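Local coordinates for Lmo1076 protein (Listeria monocytogenes serovar 1/2a, PDB 3FI7) that hydrolyses cell-wall peptidoglycan as an N-acetylglucosaminidase of family GH73, the chain being the catalytic domain of the virulence-associated, autoinhibited autolysin Auto, at residues Lys46-Tyr51 against Asn123-Arg128; Gln31-Ser36 against Ser63-Ser68; Gly87-Met92 against Asn107-Lys112; Leu50-Met55 against Ala141-Ala146. All coordinates share one frame; numbering follows the deposited sequence.

Interaction 1. Residues Lys46-Tyr51 against Asn123-Arg128; sequences KKYNLY and NAKKLR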
loop_
_atom_site.group_PDB
_atom_site.type_symbol
_atom_site.label_atom_id
_atom_site.label_comp_id
_atom_site.label_asym_id
_atom_site.label_seq_id
_atom_site.Cartn_x
_atom_site.Cartn_y
_atom_site.Cartn_z
ATOM N N LYS A 46 12.406 -2.983 5.213
ATOM C CA LYS A 46 13.804 -3.263 5.503
ATOM C C LYS A 46 13.900 -4.629 6.177
ATOM O O LYS A 46 14.711 -5.466 5.801
ATOM C CB LYS A 46 14.393 -2.181 6.406
ATOM C CG LYS A 46 15.893 -2.280 6.575
ATOM C CD LYS A 46 16.390 -1.408 7.716
ATOM C CE LYS A 46 17.872 -1.645 7.991
ATOM N NZ LYS A 46 18.312 -0.978 9.249
ATOM N N LYS A 47 13.044 -4.856 7.165
ATOM C CA LYS A 47 13.009 -6.132 7.870
ATOM C C LYS A 47 12.698 -7.322 6.943
ATOM O O LYS A 47 13.242 -8.406 7.121
ATOM C CB LYS A 47 11.993 -6.052 9.006
ATOM C CG LYS A 47 11.727 -7.353 9.721
ATOM C CD LYS A 47 10.726 -7.122 10.838
ATOM C CE LYS A 47 10.287 -8.423 11.473
ATOM N NZ LYS A 47 9.259 -8.165 12.523
ATOM N N TYR A 48 11.835 -7.113 5.952
ATOM C CA TYR A 48 11.450 -8.178 5.024
ATOM C C TYR A 48 12.072 -8.035 3.631
ATOM O O TYR A 48 11.691 -8.755 2.708
ATOM C CB TYR A 48 9.926 -8.252 4.898
ATOM C CG TYR A 48 9.232 -8.656 6.174
ATOM C CD1 TYR A 48 8.983 -9.993 6.459
ATOM C CD2 TYR A 48 8.833 -7.704 7.098
ATOM C CE1 TYR A 48 8.351 -10.368 7.627
ATOM C CE2 TYR A 48 8.205 -8.069 8.270
ATOM C CZ TYR A 48 7.964 -9.401 8.531
ATOM O OH TYR A 48 7.333 -9.765 9.701
ATOM N N ASN A 49 13.022 -7.111 3.492
ATOM C CA ASN A 49 13.695 -6.823 2.214
ATOM C C ASN A 49 12.770 -6.678 0.987
ATOM O O ASN A 49 12.896 -7.408 0.006
ATOM C CB ASN A 49 14.827 -7.827 1.942
ATOM C CG ASN A 49 15.886 -7.270 0.991
ATOM O OD1 ASN A 49 16.159 -6.068 0.985
ATOM N ND2 ASN A 49 16.479 -8.143 0.179
ATOM N N LEU A 50 11.846 -5.723 1.060
ATOM C CA LEU A 50 10.920 -5.415 -0.027
ATOM C C LEU A 50 11.044 -3.932 -0.390
ATOM O O LEU A 50 11.725 -3.182 0.310
ATOM C CB LEU A 50 9.493 -5.701 0.423
ATOM C CG LEU A 50 9.201 -7.082 1.011
ATOM C CD1 LEU A 50 7.771 -7.140 1.533
ATOM C CD2 LEU A 50 9.424 -8.152 -0.036
ATOM N N TYR A 51 10.396 -3.503 -1.473
ATOM C CA TYR A 51 10.352 -2.066 -1.805
ATOM C C TYR A 51 9.242 -1.339 -1.044
ATOM O O TYR A 51 8.061 -1.664 -1.199
ATOM C CB TYR A 51 10.124 -1.836 -3.306
ATOM C CG TYR A 51 11.323 -2.075 -4.189
ATOM C CD1 TYR A 51 12.301 -1.105 -4.335
ATOM C CD2 TYR A 51 11.467 -3.274 -4.897
ATOM C CE1 TYR A 51 13.404 -1.316 -5.152
ATOM C CE2 TYR A 51 12.561 -3.497 -5.714
ATOM C CZ TYR A 51 13.533 -2.514 -5.835
ATOM O OH TYR A 51 14.630 -2.719 -6.646
ATOM N N ASN A 123 0.914 -7.630 4.851
ATOM C CA ASN A 123 1.251 -7.538 3.433
ATOM C C ASN A 123 2.703 -7.945 3.210
ATOM O O ASN A 123 3.012 -8.675 2.267
ATOM C CB ASN A 123 0.971 -6.125 2.887
ATOM C CG ASN A 123 1.616 -5.869 1.523
ATOM O OD1 ASN A 123 2.695 -5.280 1.434
ATOM N ND2 ASN A 123 0.950 -6.291 0.459
ATOM N N ALA A 124 3.587 -7.489 4.092
ATOM C CA ALA A 124 5.008 -7.832 3.993
ATOM C C ALA A 124 5.228 -9.335 4.183
ATOM O O ALA A 124 6.011 -9.953 3.467
ATOM C CB ALA A 124 5.822 -7.047 5.011
ATOM N N LYS A 125 4.537 -9.914 5.160
ATOM C CA LYS A 125 4.635 -11.347 5.411
ATOM C C LYS A 125 4.125 -12.131 4.206
ATOM O O LYS A 125 4.740 -13.108 3.783
ATOM C CB LYS A 125 3.839 -11.736 6.654
ATOM C CG LYS A 125 4.512 -11.407 7.976
ATOM C CD LYS A 125 3.531 -11.689 9.102
ATOM C CE LYS A 125 4.187 -11.696 10.465
ATOM N NZ LYS A 125 3.164 -11.985 11.512
ATOM N N LYS A 126 3.001 -11.687 3.658
ATOM C CA LYS A 126 2.420 -12.310 2.481
ATOM C C LYS A 126 3.429 -12.379 1.328
ATOM O O LYS A 126 3.647 -13.448 0.757
ATOM C CB LYS A 126 1.159 -11.553 2.063
ATOM C CG LYS A 126 0.302 -12.252 1.020
ATOM C CD LYS A 126 -1.036 -11.524 0.857
ATOM C CE LYS A 126 -1.960 -12.238 -0.127
ATOM N NZ LYS A 126 -3.270 -11.537 -0.290
ATOM N N LEU A 127 4.049 -11.249 0.997
ATOM C CA LEU A 127 5.024 -11.204 -0.094
ATOM C C LEU A 127 6.279 -12.015 0.192
ATOM O O LEU A 127 6.762 -12.747 -0.675
ATOM C CB LEU A 127 5.419 -9.761 -0.438
ATOM C CG LEU A 127 4.289 -8.914 -1.041
ATOM C CD1 LEU A 127 4.818 -7.622 -1.652
ATOM C CD2 LEU A 127 3.531 -9.709 -2.072
ATOM N N ARG A 128 6.817 -11.866 1.398
ATOM C CA ARG A 128 8.077 -12.510 1.746
ATOM C C ARG A 128 7.897 -14.001 2.041
ATOM O O ARG A 128 8.652 -14.826 1.532
ATOM C CB ARG A 128 8.754 -11.799 2.924
ATOM C CG ARG A 128 9.910 -12.588 3.563
ATOM C CD ARG A 128 11.020 -12.900 2.558
ATOM N NE ARG A 128 11.547 -11.688 1.932
ATOM C CZ ARG A 128 12.491 -11.676 0.995
ATOM N NH1 ARG A 128 13.021 -12.813 0.558
ATOM N NH2 ARG A 128 12.910 -10.524 0.493
#

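Interaction 2. Residues Gln31-Ser36 against Ser63-Ser68; sequences QTFINS and SNWGRS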
loop_
_atom_site.group_PDB
_atom_site.type_symbol
_atom_site.label_atom_id
_atom_site.label_comp_id
_atom_site.label_asym_id
_atom_site.label_seq_id
_atom_site.Cartn_x
_atom_site.Cartn_y
_atom_site.Cartn_z
ATOM N N GLN A 31 -1.785 12.637 -0.147
ATOM C CA GLN A 31 -0.433 12.836 0.367
ATOM C C GLN A 31 -0.412 12.555 1.867
ATOM O O GLN A 31 0.538 11.975 2.396
ATOM C CB GLN A 31 0.045 14.264 0.076
ATOM C CG GLN A 31 1.484 14.547 0.496
ATOM C CD GLN A 31 2.494 13.751 -0.317
ATOM O OE1 GLN A 31 2.528 13.829 -1.548
ATOM N NE2 GLN A 31 3.322 12.981 0.372
ATOM N N THR A 32 -1.484 12.948 2.545
ATOM C CA THR A 32 -1.599 12.710 3.979
ATOM C C THR A 32 -1.635 11.213 4.276
ATOM O O THR A 32 -1.038 10.747 5.256
ATOM C CB THR A 32 -2.839 13.399 4.550
ATOM O OG1 THR A 32 -2.642 14.813 4.493
ATOM C CG2 THR A 32 -3.108 12.964 6.000
ATOM N N PHE A 33 -2.310 10.454 3.419
ATOM C CA PHE A 33 -2.326 9.005 3.581
ATOM C C PHE A 33 -0.917 8.424 3.437
ATOM O O PHE A 33 -0.464 7.664 4.290
ATOM C CB PHE A 33 -3.284 8.329 2.594
ATOM C CG PHE A 33 -3.185 6.834 2.606
ATOM C CD1 PHE A 33 -2.433 6.172 1.652
ATOM C CD2 PHE A 33 -3.805 6.092 3.606
ATOM C CE1 PHE A 33 -2.329 4.786 1.670
ATOM C CE2 PHE A 33 -3.700 4.708 3.631
ATOM C CZ PHE A 33 -2.963 4.056 2.661
ATOM N N ILE A 34 -0.224 8.781 2.360
ATOM C CA ILE A 34 1.168 8.363 2.204
ATOM C C ILE A 34 2.010 8.758 3.427
ATOM O O ILE A 34 2.708 7.926 3.994
ATOM C CB ILE A 34 1.790 8.947 0.935
ATOM C CG1 ILE A 34 1.184 8.280 -0.304
ATOM C CG2 ILE A 34 3.308 8.791 0.963
ATOM C CD1 ILE A 34 1.217 9.161 -1.553
ATOM N N ASN A 35 1.919 10.021 3.843
ATOM C CA ASN A 35 2.701 10.501 4.982
ATOM C C ASN A 35 2.445 9.663 6.231
ATOM O O ASN A 35 3.339 9.475 7.040
ATOM C CB ASN A 35 2.398 11.973 5.283
ATOM C CG ASN A 35 2.774 12.903 4.133
ATOM O OD1 ASN A 35 3.523 12.531 3.226
ATOM N ND2 ASN A 35 2.243 14.119 4.166
ATOM N N SER A 36 1.223 9.156 6.380
ATOM C CA SER A 36 0.847 8.427 7.587
ATOM C C SER A 36 1.373 6.992 7.650
ATOM O O SER A 36 1.405 6.410 8.720
ATOM C CB SER A 36 -0.675 8.406 7.759
ATOM O OG SER A 36 -1.265 7.442 6.903
ATOM N N SER A 63 -6.766 0.141 -0.568
ATOM C CA SER A 63 -7.592 0.773 0.454
ATOM C C SER A 63 -8.310 2.067 -0.003
ATOM O O SER A 63 -9.046 2.649 0.791
ATOM C CB SER A 63 -6.719 1.114 1.659
ATOM O OG SER A 63 -6.011 2.337 1.437
ATOM N N ASN A 64 -8.079 2.519 -1.248
ATOM C CA ASN A 64 -8.564 3.841 -1.749
ATOM C C ASN A 64 -8.067 5.006 -0.872
ATOM O O ASN A 64 -8.859 5.761 -0.300
ATOM C CB ASN A 64 -10.104 3.860 -1.897
ATOM C CG ASN A 64 -10.659 5.199 -2.431
ATOM O OD1 ASN A 64 -10.003 5.920 -3.177
ATOM N ND2 ASN A 64 -11.894 5.510 -2.051
ATOM N N TRP A 65 -6.746 5.126 -0.758
ATOM C CA TRP A 65 -6.134 6.183 0.042
ATOM C C TRP A 65 -6.649 6.138 1.471
ATOM O O TRP A 65 -6.869 7.175 2.087
ATOM C CB TRP A 65 -6.423 7.552 -0.582
ATOM C CG TRP A 65 -5.951 7.623 -1.992
ATOM C CD1 TRP A 65 -6.709 7.516 -3.122
ATOM C CD2 TRP A 65 -4.600 7.804 -2.428
ATOM N NE1 TRP A 65 -5.912 7.626 -4.236
ATOM C CE2 TRP A 65 -4.612 7.798 -3.837
ATOM C CE3 TRP A 65 -3.380 7.969 -1.761
ATOM C CZ2 TRP A 65 -3.451 7.961 -4.596
ATOM C CZ3 TRP A 65 -2.227 8.113 -2.510
ATOM C CH2 TRP A 65 -2.269 8.112 -3.917
ATOM N N GLY A 66 -6.871 4.926 1.975
ATOM C CA GLY A 66 -7.325 4.723 3.337
ATOM C C GLY A 66 -8.776 5.079 3.629
ATOM O O GLY A 66 -9.130 5.291 4.786
ATOM N N ARG A 67 -9.625 5.117 2.603
ATOM C CA ARG A 67 -11.014 5.551 2.792
ATOM C C ARG A 67 -12.053 4.423 2.760
ATOM O O ARG A 67 -13.223 4.661 3.040
ATOM C CB ARG A 67 -11.386 6.634 1.764
ATOM C CG ARG A 67 -10.406 7.824 1.756
ATOM C CD ARG A 67 -10.799 8.888 0.735
ATOM N NE ARG A 67 -10.657 8.428 -0.647
ATOM C CZ ARG A 67 -11.060 9.120 -1.711
ATOM N NH1 ARG A 67 -11.639 10.317 -1.565
ATOM N NH2 ARG A 67 -10.880 8.618 -2.926
ATOM N N SER A 68 -11.649 3.206 2.407
ATOM C CA SER A 68 -12.606 2.102 2.384
ATOM C C SER A 68 -13.049 1.782 3.811
ATOM O O SER A 68 -12.349 2.105 4.773
ATOM C CB SER A 68 -12.017 0.863 1.712
ATOM O OG SER A 68 -11.137 0.193 2.587
#

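Interaction 3. Residues Gly87-Met92 against Asn107-Lys112; sequences GKSVTM and NANFAK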
loop_
_atom_site.group_PDB
_atom_site.type_symbol
_atom_site.label_atom_id
_atom_site.label_comp_id
_atom_site.label_asym_id
_atom_site.label_seq_id
_atom_site.Cartn_x
_atom_site.Cartn_y
_atom_site.Cartn_z
ATOM N N GLY A 87 -7.431 -13.421 16.564
ATOM C CA GLY A 87 -8.808 -13.639 16.972
ATOM C C GLY A 87 -9.793 -12.525 16.657
ATOM O O GLY A 87 -11.003 -12.722 16.770
ATOM N N LYS A 88 -9.292 -11.357 16.264
ATOM C CA LYS A 88 -10.170 -10.219 16.007
ATOM C C LYS A 88 -10.610 -10.143 14.543
ATOM O O LYS A 88 -9.818 -10.371 13.630
ATOM C CB LYS A 88 -9.499 -8.912 16.433
ATOM C CG LYS A 88 -8.901 -8.949 17.834
ATOM C CD LYS A 88 -9.975 -9.031 18.911
ATOM C CE LYS A 88 -10.766 -7.732 19.015
ATOM N NZ LYS A 88 -9.928 -6.581 19.463
ATOM N N SER A 89 -11.881 -9.826 14.325
ATOM C CA SER A 89 -12.397 -9.695 12.972
ATOM C C SER A 89 -13.612 -8.775 12.903
ATOM O O SER A 89 -14.133 -8.325 13.924
ATOM C CB SER A 89 -12.746 -11.064 12.387
ATOM O OG SER A 89 -14.077 -11.414 12.706
ATOM N N VAL A 90 -14.042 -8.485 11.681
ATOM C CA VAL A 90 -15.242 -7.699 11.453
ATOM C C VAL A 90 -15.966 -8.295 10.257
ATOM O O VAL A 90 -15.342 -8.711 9.281
ATOM C CB VAL A 90 -14.926 -6.205 11.215
ATOM C CG1 VAL A 90 -13.976 -6.018 10.020
ATOM C CG2 VAL A 90 -16.208 -5.418 11.008
ATOM N N THR A 91 -17.283 -8.374 10.352
ATOM C CA THR A 91 -18.074 -8.956 9.287
ATOM C C THR A 91 -18.622 -7.832 8.427
ATOM O O THR A 91 -19.035 -6.791 8.938
ATOM C CB THR A 91 -19.243 -9.788 9.857
ATOM O OG1 THR A 91 -18.732 -10.746 10.788
ATOM C CG2 THR A 91 -19.983 -10.526 8.751
ATOM N N MET A 92 -18.597 -8.021 7.114
ATOM C CA MET A 92 -19.322 -7.109 6.237
ATOM C C MET A 92 -19.600 -7.721 4.875
ATOM O O MET A 92 -18.971 -8.704 4.480
ATOM C CB MET A 92 -18.643 -5.731 6.133
ATOM C CG MET A 92 -17.386 -5.651 5.286
ATOM S SD MET A 92 -16.854 -3.924 5.038
ATOM C CE MET A 92 -18.189 -3.280 4.034
ATOM N N ASN A 107 -21.793 -12.083 3.115
ATOM C CA ASN A 107 -21.069 -11.674 4.300
ATOM C C ASN A 107 -19.752 -12.422 4.379
ATOM O O ASN A 107 -19.692 -13.614 4.081
ATOM C CB ASN A 107 -21.895 -11.936 5.554
ATOM C CG ASN A 107 -22.821 -10.791 5.880
ATOM O OD1 ASN A 107 -22.397 -9.637 5.950
ATOM N ND2 ASN A 107 -24.095 -11.101 6.084
ATOM N N ALA A 108 -18.695 -11.717 4.760
ATOM C CA ALA A 108 -17.419 -12.368 5.011
ATOM C C ALA A 108 -16.787 -11.792 6.268
ATOM O O ALA A 108 -17.166 -10.716 6.729
ATOM C CB ALA A 108 -16.487 -12.217 3.804
ATOM N N ASN A 109 -15.840 -12.528 6.835
ATOM C CA ASN A 109 -15.085 -12.040 7.975
ATOM C C ASN A 109 -13.758 -11.483 7.506
ATOM O O ASN A 109 -13.024 -12.134 6.763
ATOM C CB ASN A 109 -14.851 -13.150 8.996
ATOM C CG ASN A 109 -16.136 -13.625 9.639
ATOM O OD1 ASN A 109 -16.961 -12.821 10.071
ATOM N ND2 ASN A 109 -16.313 -14.938 9.706
ATOM N N PHE A 110 -13.456 -10.269 7.941
ATOM C CA PHE A 110 -12.214 -9.628 7.560
ATOM C C PHE A 110 -11.385 -9.376 8.798
ATOM O O PHE A 110 -11.933 -9.108 9.874
ATOM C CB PHE A 110 -12.500 -8.316 6.840
ATOM C CG PHE A 110 -13.117 -8.492 5.485
ATOM C CD1 PHE A 110 -14.499 -8.548 5.340
ATOM C CD2 PHE A 110 -12.315 -8.594 4.350
ATOM C CE1 PHE A 110 -15.077 -8.698 4.076
ATOM C CE2 PHE A 110 -12.880 -8.739 3.082
ATOM C CZ PHE A 110 -14.267 -8.795 2.945
ATOM N N ALA A 111 -10.066 -9.465 8.648
ATOM C CA ALA A 111 -9.171 -9.233 9.776
ATOM C C ALA A 111 -9.407 -7.840 10.336
ATOM O O ALA A 111 -9.723 -6.903 9.590
ATOM C CB ALA A 111 -7.710 -9.406 9.352
ATOM N N LYS A 112 -9.269 -7.718 11.652
ATOM C CA LYS A 112 -9.378 -6.442 12.348
ATOM C C LYS A 112 -8.063 -6.215 13.080
ATOM O O LYS A 112 -7.681 -7.020 13.928
ATOM C CB LYS A 112 -10.531 -6.498 13.350
ATOM C CG LYS A 112 -10.848 -5.193 14.073
ATOM C CD LYS A 112 -11.810 -5.466 15.234
ATOM C CE LYS A 112 -12.781 -4.316 15.470
ATOM N NZ LYS A 112 -12.091 -3.069 15.898
#

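Interaction 4. Residues Leu50-Met55 against Ala141-Ala146; sequences LYPSVM and AWRENA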
loop_
_atom_site.group_PDB
_atom_site.type_symbol
_atom_site.label_atom_id
_atom_site.label_comp_id
_atom_site.label_asym_id
_atom_site.label_seq_id
_atom_site.Cartn_x
_atom_site.Cartn_y
_atom_site.Cartn_z
ATOM N N LEU A 50 11.846 -5.723 1.060
ATOM C CA LEU A 50 10.920 -5.415 -0.027
ATOM C C LEU A 50 11.044 -3.932 -0.390
ATOM O O LEU A 50 11.725 -3.182 0.310
ATOM C CB LEU A 50 9.493 -5.701 0.423
ATOM C CG LEU A 50 9.201 -7.082 1.011
ATOM C CD1 LEU A 50 7.771 -7.140 1.533
ATOM C CD2 LEU A 50 9.424 -8.152 -0.036
ATOM N N TYR A 51 10.396 -3.503 -1.473
ATOM C CA TYR A 51 10.352 -2.066 -1.805
ATOM C C TYR A 51 9.242 -1.339 -1.044
ATOM O O TYR A 51 8.061 -1.664 -1.199
ATOM C CB TYR A 51 10.124 -1.836 -3.306
ATOM C CG TYR A 51 11.323 -2.075 -4.189
ATOM C CD1 TYR A 51 12.301 -1.105 -4.335
ATOM C CD2 TYR A 51 11.467 -3.274 -4.897
ATOM C CE1 TYR A 51 13.404 -1.316 -5.152
ATOM C CE2 TYR A 51 12.561 -3.497 -5.714
ATOM C CZ TYR A 51 13.533 -2.514 -5.835
ATOM O OH TYR A 51 14.630 -2.719 -6.646
ATOM N N PRO A 52 9.614 -0.337 -0.235
ATOM C CA PRO A 52 8.627 0.505 0.453
ATOM C C PRO A 52 7.720 1.227 -0.549
ATOM O O PRO A 52 6.537 1.455 -0.281
ATOM C CB PRO A 52 9.490 1.541 1.189
ATOM C CG PRO A 52 10.831 0.959 1.272
ATOM C CD PRO A 52 10.999 0.032 0.100
ATOM N N SER A 53 8.274 1.596 -1.697
ATOM C CA SER A 53 7.492 2.317 -2.692
ATOM C C SER A 53 6.360 1.430 -3.186
ATOM O O SER A 53 5.258 1.898 -3.439
ATOM C CB SER A 53 8.363 2.753 -3.868
ATOM O OG SER A 53 8.988 1.630 -4.457
ATOM N N VAL A 54 6.639 0.140 -3.314
ATOM C CA VAL A 54 5.645 -0.794 -3.815
ATOM C C VAL A 54 4.585 -1.069 -2.741
ATOM O O VAL A 54 3.391 -1.173 -3.036
ATOM C CB VAL A 54 6.317 -2.097 -4.301
ATOM C CG1 VAL A 54 5.281 -3.168 -4.619
ATOM C CG2 VAL A 54 7.197 -1.801 -5.518
ATOM N N MET A 55 5.019 -1.156 -1.489
ATOM C CA MET A 55 4.083 -1.349 -0.379
ATOM C C MET A 55 3.132 -0.161 -0.191
ATOM O O MET A 55 1.930 -0.334 0.037
ATOM C CB MET A 55 4.834 -1.609 0.930
ATOM C CG MET A 55 3.893 -1.804 2.121
ATOM S SD MET A 55 4.731 -2.057 3.707
ATOM C CE MET A 55 5.025 -3.822 3.655
ATOM N N ALA A 141 9.213 -9.994 -6.500
ATOM C CA ALA A 141 9.010 -8.718 -5.814
ATOM C C ALA A 141 9.965 -8.579 -4.636
ATOM O O ALA A 141 9.976 -7.554 -3.960
ATOM C CB ALA A 141 7.562 -8.567 -5.353
ATOM N N TRP A 142 10.757 -9.618 -4.379
ATOM C CA TRP A 142 11.781 -9.518 -3.348
ATOM C C TRP A 142 12.872 -8.596 -3.853
ATOM O O TRP A 142 13.265 -8.653 -5.017
ATOM C CB TRP A 142 12.383 -10.883 -2.981
ATOM C CG TRP A 142 11.396 -11.877 -2.467
ATOM C CD1 TRP A 142 10.128 -11.627 -2.015
ATOM C CD2 TRP A 142 11.605 -13.288 -2.320
ATOM N NE1 TRP A 142 9.531 -12.799 -1.613
ATOM C CE2 TRP A 142 10.414 -13.833 -1.788
ATOM C CE3 TRP A 142 12.680 -14.144 -2.594
ATOM C CZ2 TRP A 142 10.269 -15.200 -1.525
ATOM C CZ3 TRP A 142 12.536 -15.503 -2.331
ATOM C CH2 TRP A 142 11.337 -16.016 -1.804
ATOM N N ARG A 143 13.374 -7.749 -2.972
ATOM C CA ARG A 143 14.328 -6.745 -3.390
ATOM C C ARG A 143 15.635 -7.349 -3.916
ATOM O O ARG A 143 16.254 -6.783 -4.817
ATOM C CB ARG A 143 14.577 -5.745 -2.261
ATOM C CG ARG A 143 15.059 -4.431 -2.780
ATOM C CD ARG A 143 14.915 -3.315 -1.781
ATOM N NE ARG A 143 15.531 -2.116 -2.335
ATOM C CZ ARG A 143 15.505 -0.928 -1.755
ATOM N NH1 ARG A 143 14.885 -0.771 -0.588
ATOM N NH2 ARG A 143 16.088 0.100 -2.348
ATOM N N GLU A 144 16.046 -8.498 -3.378
ATOM C CA GLU A 144 17.260 -9.154 -3.871
ATOM C C GLU A 144 17.097 -9.762 -5.271
ATOM O O GLU A 144 18.080 -10.173 -5.875
ATOM C CB GLU A 144 17.810 -10.199 -2.880
ATOM C CG GLU A 144 16.966 -11.474 -2.721
ATOM C CD GLU A 144 15.850 -11.330 -1.687
ATOM O OE1 GLU A 144 15.404 -12.368 -1.156
ATOM O OE2 GLU A 144 15.414 -10.187 -1.405
ATOM N N ASN A 145 15.870 -9.807 -5.789
ATOM C CA ASN A 145 15.638 -10.305 -7.149
ATOM C C ASN A 145 15.122 -9.244 -8.120
ATOM O O ASN A 145 14.999 -9.503 -9.313
ATOM C CB ASN A 145 14.632 -11.458 -7.149
ATOM C CG ASN A 145 15.125 -12.672 -6.396
ATOM O OD1 ASN A 145 16.319 -12.962 -6.369
ATOM N ND2 ASN A 145 14.198 -13.397 -5.782
ATOM N N ALA A 146 14.778 -8.067 -7.614
ATOM C CA ALA A 146 14.187 -7.042 -8.470
ATOM C C ALA A 146 15.120 -5.846 -8.597
ATOM O O ALA A 146 15.327 -5.118 -7.632
ATOM C CB ALA A 146 12.826 -6.615 -7.927
HETATM O O HOH W 1 13.814 -2.008 1.705
HETATM O O HOH W 2 8.677 -5.041 -3.156
#

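Interaction 1. Residues Lys46-Tyr51 against Asn123-Arg128
A Schellman motif closes helix 29-47, and the turn that follows it is gripped by Arg128 of helix 116-129. Asn49 is the C-prime residue, and its positive phi is one that asparagine adopts more readily than most residues. Past the helix end the carbonyls of Tyr48 and Asn49 are turned to Arg128, whose several N-H groups suit them: NE of Arg128 donates to Tyr48 O at 3.0 Å and its NH2 to the same oxygen at 3.1 Å, a side-on grip of one acceptor from one face of the carbonyl plane. NH2 also makes a weak bond to Asn49 O. Arg128 bends at both chi2 (59°) and chi3 (57°), which folds the guanidinium back onto this turn, while its CB and CG pass the CD1 corner of the Tyr48 ring.

Over one face of that ring sits Ala124 CB, 4.1 Å from the centroid in a CH-pi contact; a small methyl lets the two backbones come close. Lys125 CG lies 3.7 Å from Tyr48 OH, a hydroxyl hydrogen-bonded to Glu121. Deeper in, Leu50 CD1 rests 3.8 Å from Ala124 CA and also meets Leu127 CB.

Helix 52-63 backs this layer, its Met55 touching Ala124 and its Gln58 touching Leu127, and helix 149-156 adds Leu156 against Leu127.

Interaction 2. Residues Gln31-Ser36 against Ser63-Ser68
Phe33 lays one face of its ring on the backbone of Trp65 and Gly66. Its CB passes 3.8 Å from Trp65 O. CG stands anti to the backbone N (chi1 172°), which swings the ring off helix 29-47 and over the turn that follows helix 52-63. At CD2 the nearest atom is Trp65 C, 3.6 Å away, and the other ortho carbon, CD1, lies 4.0 Å from Trp65 CE3. Farther out, CE2 meets Gly66 N and CA, and the tip, CZ, comes 3.7 Å from Ser63 OG. Trp65 CA lies 4.1 Å from the ring centroid and only 16° off its normal, so its C-H makes a CH-pi contact.

A flat aromatic group suits this place because it can lie on a peptide unit. Gly66 suits its own: without a side chain, it lets its N and CA lie directly against the ring. The Trp65 side chain crosses that of Phe33 at about a right angle and turns an edge to Ile34, whose CD1 lies 3.7 Å from CZ3 of Trp65, in the indole plane. Tyr177 meets the same indole, and Ala59 and Ala60 of helix 52-63 touch Phe33.

Ser63 OG accepts from Gly66 N at 2.8 Å while bonded also to Ala59 O. The arrangement is thus an ST motif at the end of a helix leading into a type I' beta turn, Asn64 to Arg67, packed under an aromatic ring.

Interaction 3. Residues Gly87-Met92 against Asn107-Lys112
Two strands of an antiparallel beta hairpin, 89-98 and 104-111, pair here through Val90 with Phe110 and Met92 with Ala108, both hydrogen-bonded pairs. Backbone bonds carry most of the polar contact: Val90 N to Phe110 O and Phe110 N to Val90 O are each 2.8 Å. A second such pair follows, Met92 N to Ala108 O at 3.1 Å and Ala108 N to Met92 O at 3.0 Å. Beyond them, Lys112 N reaches Lys88 O only weakly. At the non-hydrogen-bonded pair of Thr91 and Asn109, Thr91 CA-H points to Ala108 O.

One side-chain bond joins the strands on the face bearing Thr91 and Asn109. Thr91 OG1 donates to Asn109 OD1 at 2.8 Å, almost in line with the amide C=O; the two side chains lie side by side, and short polar groups suit this exposed face.

The apolar chains of Val90, Met92 and Phe110 suit the other face, where Phe110 is buried. Val90 CG1 touches Phe110 CB, while Met92 CG lies 4.0 Å from CE1 of the Phe110 ring, whose edge is turned to Met92 O.

Leu70 touches both Phe110 and Met92 on this apolar side, and beyond strand 104-111 the loop residues Ile81 and Gly83 bond to the backbone of Ala111 and Asn109.

Interaction 4. Residues Leu50-Met55 against Ala141-Ala146
Tyr51 and Arg143 cross at about a right angle, with the arginine laid over one face of the phenol ring. Arg143 CG stands 4.1 Å from the ring centroid, 17° off the normal, in a CH-pi contact. Farther along the extended chain NE comes 3.6 Å from Tyr51 CE1; the guanidinium plane is turned 29° from the ring, and Tyr51 CE1 lies over one face of the guanidinium. Arg143 runs straight across the ring toward Pro52, whose CD lies 4.0 Å from NH1 of Arg143, since its first torsion (chi1 -156°) puts CG roughly opposite the backbone N and the chain stays extended to NE. A long aliphatic stem ending in a flat cation suits such a place, since it can pack on an aromatic face and still bond at its tip; NH2 binds Asp183 O.

The ring's edge is used differently. Tyr51 OH donates to Ala146 O at 2.7 Å, from above the carbonyl plane, while Ala146 CB packs on Tyr51 CE2 at 3.8 Å. Tyr51 is also the N-cap residue of helix 52-63, its carbonyl accepting from Met55 N, so the phenol ties the start of this helix to the loop between helices 116-129 and 149-156. Pro52 follows as the first helical residue, where a missing N-H costs nothing.

Two waters bridge the segments. One, in the guanidinium plane at its edge, accepts from Arg143 NH1 and donates to Leu50 O; the other accepts from Tyr51 N and donates to Ala141 O. Leu50 turns its CD2 methyl toward Trp142 CD1, 4.1 Å away, and the indole nitrogen beyond bonds to Leu127 O.

In the fold
Interactions 1 and 4 share Leu50 and Tyr51, with centres about 7 Å apart, and form one continuous network: Arg128 makes a salt bridge to Glu144 and a cation-pi contact with Trp142. Both join the turn between helices 29-47 and 52-63 to later parts of the chain, using arginines at backbone oxygens, directly in interaction 1 and through water in interaction 4, where a tyrosine hydroxyl makes the direct bond. Interactions 2 and 4 are buried, interaction 1 partly so. Interaction 2 also uses helix 29-47, its centre about 20 Å from that of interaction 1, but lacks cross-segment hydrogen bonds, relying on a ring packed against backbone and on aliphatic contact. Surface interaction 3 relies chiefly on strand-to-strand backbone bonds.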